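Local coordinates for protein ribonuclease VapC (Caulobacter crescentus, PDB 5K8J) that probably acts as the RNA-cleaving, magnesium-dependent toxin of a toxin-antitoxin pair, paired here with its VapB antitoxin, at residues H12-D17 against V39-G44. Numbering follows the deposited sequence.
Sequences HLRDGD and VELEGG
R14, in the last turn of helix 7-15, reaches across to helix 35-45 and brings its NH1 to 3.2 Å from the main-chain O of L41. Its CG lies anti to the backbone N (chi1 -176°) and the chain bends at chi3, which sends the guanidinium toward the second helix with the L41 carbonyl at its edge, near the plane. Packing is tight at this one nitrogen: L41 CD2 sits 3.8 Å from R14 NH1 as the two side chains run past one another, each heading for the other helix, and NH1 comes within 4.0 Å of the CA of G44, where the second helix has no side chain in the way. L41 also packs on A10 and I11.

Side-on, D15 holds the same guanidinium in a two-nitrogen salt bridge, R14 NE to D15 OD1 at 2.8 Å and R14 NH2 to D15 OD2 at 2.9 Å. Both oxygens lie close to the guanidinium plane, but NE meets OD1 from 43° above the carboxylate plane, so the flat groups are not coplanar.

H12, G16 and D17 form the looser, partly exposed side and do not touch 39-44. H12 ND1 makes a nearly straight hydrogen bond (176°) to the anti lone pair of D17 OD2, 2.7 Å away in the ring plane, while D17 caps helix 18-26 and G16 closes a Schellman motif. VapB partly covers this side, V71 packing on H12 and R67 bonding G16 O. Between these segments, R14 thus supplies the side-chain reach from 12-17; it shares D15 with R55, and E72 of the VapB chain, salt-bridged to R14 NH2, probably helps offset the two neighbouring positive charges.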
ATOM      1  N   HIS B  12     -21.361 -25.093 -10.434  1.00 16.98           N
ATOM      2  CA  HIS B  12     -22.726 -25.453 -10.796  1.00 20.28           C
ATOM      3  C   HIS B  12     -23.150 -24.789 -12.094  1.00 20.83           C
ATOM      4  O   HIS B  12     -23.894 -25.381 -12.891  1.00 21.18           O
ATOM      5  CB  HIS B  12     -23.654 -25.089  -9.632  1.00 20.45           C
ATOM      6  CG  HIS B  12     -23.603 -26.094  -8.514  1.00 20.63           C
ATOM      7  ND1 HIS B  12     -24.710 -26.825  -8.128  1.00 28.27           N
ATOM      8  CD2 HIS B  12     -22.572 -26.551  -7.762  1.00 22.42           C
ATOM      9  CE1 HIS B  12     -24.366 -27.660  -7.162  1.00 27.90           C
ATOM     10  NE2 HIS B  12     -23.075 -27.518  -6.923  1.00 23.27           N
ATOM     11  N   LEU B  13     -22.646 -23.589 -12.352  1.00 22.33           N
ATOM     12  CA  LEU B  13     -22.870 -22.940 -13.638  1.00 25.71           C
ATOM     13  C   LEU B  13     -22.174 -23.716 -14.762  1.00 23.80           C
ATOM     14  O   LEU B  13     -22.810 -24.112 -15.749  1.00 24.60           O
ATOM     15  CB  LEU B  13     -22.384 -21.484 -13.535  1.00 27.86           C
ATOM     16  CG  LEU B  13     -22.699 -20.445 -14.599  1.00 33.52           C
ATOM     17  CD1 LEU B  13     -24.198 -20.414 -14.892  1.00 37.74           C
ATOM     18  CD2 LEU B  13     -22.230 -19.088 -14.116  1.00 31.65           C
ATOM     19  N   ARG B  14     -20.889 -24.034 -14.587  1.00 21.48           N
ATOM     20  CA  ARG B  14     -20.150 -24.786 -15.604  1.00 20.85           C
ATOM     21  C   ARG B  14     -20.807 -26.130 -15.908  1.00 28.16           C
ATOM     22  O   ARG B  14     -20.847 -26.568 -17.070  1.00 23.39           O
ATOM     23  CB  ARG B  14     -18.712 -25.021 -15.149  1.00 19.56           C
ATOM     24  CG  ARG B  14     -17.840 -25.722 -16.234  1.00 21.75           C
ATOM     25  CD  ARG B  14     -16.566 -26.427 -15.692  1.00 19.73           C
ATOM     26  NE  ARG B  14     -16.930 -27.477 -14.735  1.00 18.81           N
ATOM     27  CZ  ARG B  14     -16.185 -27.869 -13.707  1.00 16.37           C
ATOM     28  NH1 ARG B  14     -14.992 -27.342 -13.478  1.00 21.46           N
ATOM     29  NH2 ARG B  14     -16.645 -28.802 -12.883  1.00 19.74           N
ATOM     30  N   ASP B  15     -21.285 -26.824 -14.880  1.00 21.61           N
ATOM     31  CA  ASP B  15     -21.807 -28.168 -15.069  1.00 21.17           C
ATOM     32  C   ASP B  15     -23.312 -28.202 -15.296  1.00 25.51           C
ATOM     33  O   ASP B  15     -23.865 -29.296 -15.460  1.00 24.68           O
ATOM     34  CB  ASP B  15     -21.396 -29.043 -13.888  1.00 20.77           C
ATOM     35  CG  ASP B  15     -19.927 -29.340 -13.904  1.00 19.08           C
ATOM     36  OD1 ASP B  15     -19.274 -29.063 -14.946  1.00 22.73           O
ATOM     37  OD2 ASP B  15     -19.395 -29.823 -12.887  1.00 20.92           O
ATOM     38  N   GLY B  16     -23.974 -27.047 -15.405  1.00 23.91           N
ATOM     39  CA  GLY B  16     -25.313 -27.005 -15.964  1.00 25.38           C
ATOM     40  C   GLY B  16     -26.436 -27.177 -14.969  1.00 29.76           C
ATOM     41  O   GLY B  16     -27.505 -27.702 -15.328  1.00 32.06           O
ATOM     42  N   ASP B  17     -26.231 -26.769 -13.738  1.00 28.85           N
ATOM     43  CA  ASP B  17     -27.270 -26.836 -12.709  1.00 26.53           C
ATOM     44  C   ASP B  17     -28.331 -25.786 -12.990  1.00 25.52           C
ATOM     45  O   ASP B  17     -28.043 -24.588 -12.913  1.00 32.59           O
ATOM     46  CB  ASP B  17     -26.641 -26.607 -11.342  1.00 27.01           C
ATOM     47  CG  ASP B  17     -27.651 -26.579 -10.216  1.00 36.07           C
ATOM     48  OD1 ASP B  17     -28.871 -26.528 -10.481  1.00 35.46           O
ATOM     49  OD2 ASP B  17     -27.200 -26.605  -9.049  1.00 32.25           O
ATOM     50  N   VAL B  39      -8.689 -21.222 -11.323  1.00 12.90           N
ATOM     51  CA  VAL B  39      -7.745 -22.327 -11.150  1.00 11.78           C
ATOM     52  C   VAL B  39      -8.488 -23.606 -10.790  1.00 12.56           C
ATOM     53  O   VAL B  39      -8.204 -24.692 -11.319  1.00 12.34           O
ATOM     54  CB  VAL B  39      -6.692 -21.978 -10.088  1.00  9.44           C
ATOM     55  CG1 VAL B  39      -5.928 -23.211  -9.635  1.00 10.28           C
ATOM     56  CG2 VAL B  39      -5.730 -20.945 -10.684  1.00 12.51           C
ATOM     57  N   GLU B  40      -9.420 -23.503  -9.855  1.00 10.56           N
ATOM     58  CA  GLU B  40     -10.182 -24.674  -9.456  1.00 10.20           C
ATOM     59  C   GLU B  40     -11.010 -25.207 -10.612  1.00 12.10           C
ATOM     60  O   GLU B  40     -11.067 -26.429 -10.817  1.00 14.51           O
ATOM     61  CB  GLU B  40     -11.051 -24.336  -8.245  1.00 14.08           C
ATOM     62  CG  GLU B  40     -10.276 -23.926  -7.011  1.00 13.15           C
ATOM     63  CD  GLU B  40     -11.223 -23.761  -5.828  1.00 17.22           C
ATOM     64  OE1 GLU B  40     -11.618 -24.820  -5.276  1.00 18.55           O
ATOM     65  OE2 GLU B  40     -11.649 -22.598  -5.538  1.00 17.17           O
ATOM     66  N   LEU B  41     -11.640 -24.311 -11.392  1.00 12.66           N
ATOM     67  CA  LEU B  41     -12.476 -24.708 -12.538  1.00 12.10           C
ATOM     68  C   LEU B  41     -11.649 -25.373 -13.626  1.00 14.39           C
ATOM     69  O   LEU B  41     -12.105 -26.342 -14.265  1.00 14.90           O
ATOM     70  CB  LEU B  41     -13.195 -23.478 -13.097  1.00 12.50           C
ATOM     71  CG  LEU B  41     -14.317 -22.945 -12.212  1.00 15.55           C
ATOM     72  CD1 LEU B  41     -14.632 -21.489 -12.499  1.00 17.27           C
ATOM     73  CD2 LEU B  41     -15.574 -23.795 -12.398  1.00 16.25           C
ATOM     74  N   GLU B  42     -10.450 -24.839 -13.882  1.00 13.64           N
ATOM     75  CA  GLU B  42      -9.563 -25.399 -14.900  1.00 13.39           C
ATOM     76  C   GLU B  42      -9.154 -26.812 -14.524  1.00 14.41           C
ATOM     77  O   GLU B  42      -9.158 -27.717 -15.364  1.00 15.85           O
ATOM     78  CB  GLU B  42      -8.315 -24.522 -15.044  1.00 14.71           C
ATOM     79  CG  GLU B  42      -8.533 -23.106 -15.587  1.00 17.48           C
ATOM     80  CD  GLU B  42      -8.783 -23.013 -17.073  1.00 17.88           C
ATOM     81  OE1 GLU B  42      -9.045 -24.051 -17.711  1.00 17.73           O
ATOM     82  OE2 GLU B  42      -8.724 -21.872 -17.612  1.00 18.76           O
ATOM     83  N   GLY B  43      -8.781 -27.015 -13.260  1.00 15.16           N
ATOM     84  CA  GLY B  43      -8.412 -28.352 -12.821  1.00 14.81           C
ATOM     85  C   GLY B  43      -9.557 -29.328 -12.955  1.00 14.32           C
ATOM     86  O   GLY B  43      -9.370 -30.467 -13.392  1.00 16.05           O
ATOM     87  N   GLY B  44     -10.772 -28.894 -12.595  1.00 16.32           N
ATOM     88  CA  GLY B  44     -11.929 -29.766 -12.668  1.00 19.36           C
ATOM     89  C   GLY B  44     -12.255 -30.254 -14.070  1.00 15.55           C
ATOM     90  O   GLY B  44     -12.778 -31.357 -14.244  1.00 15.97           O
TER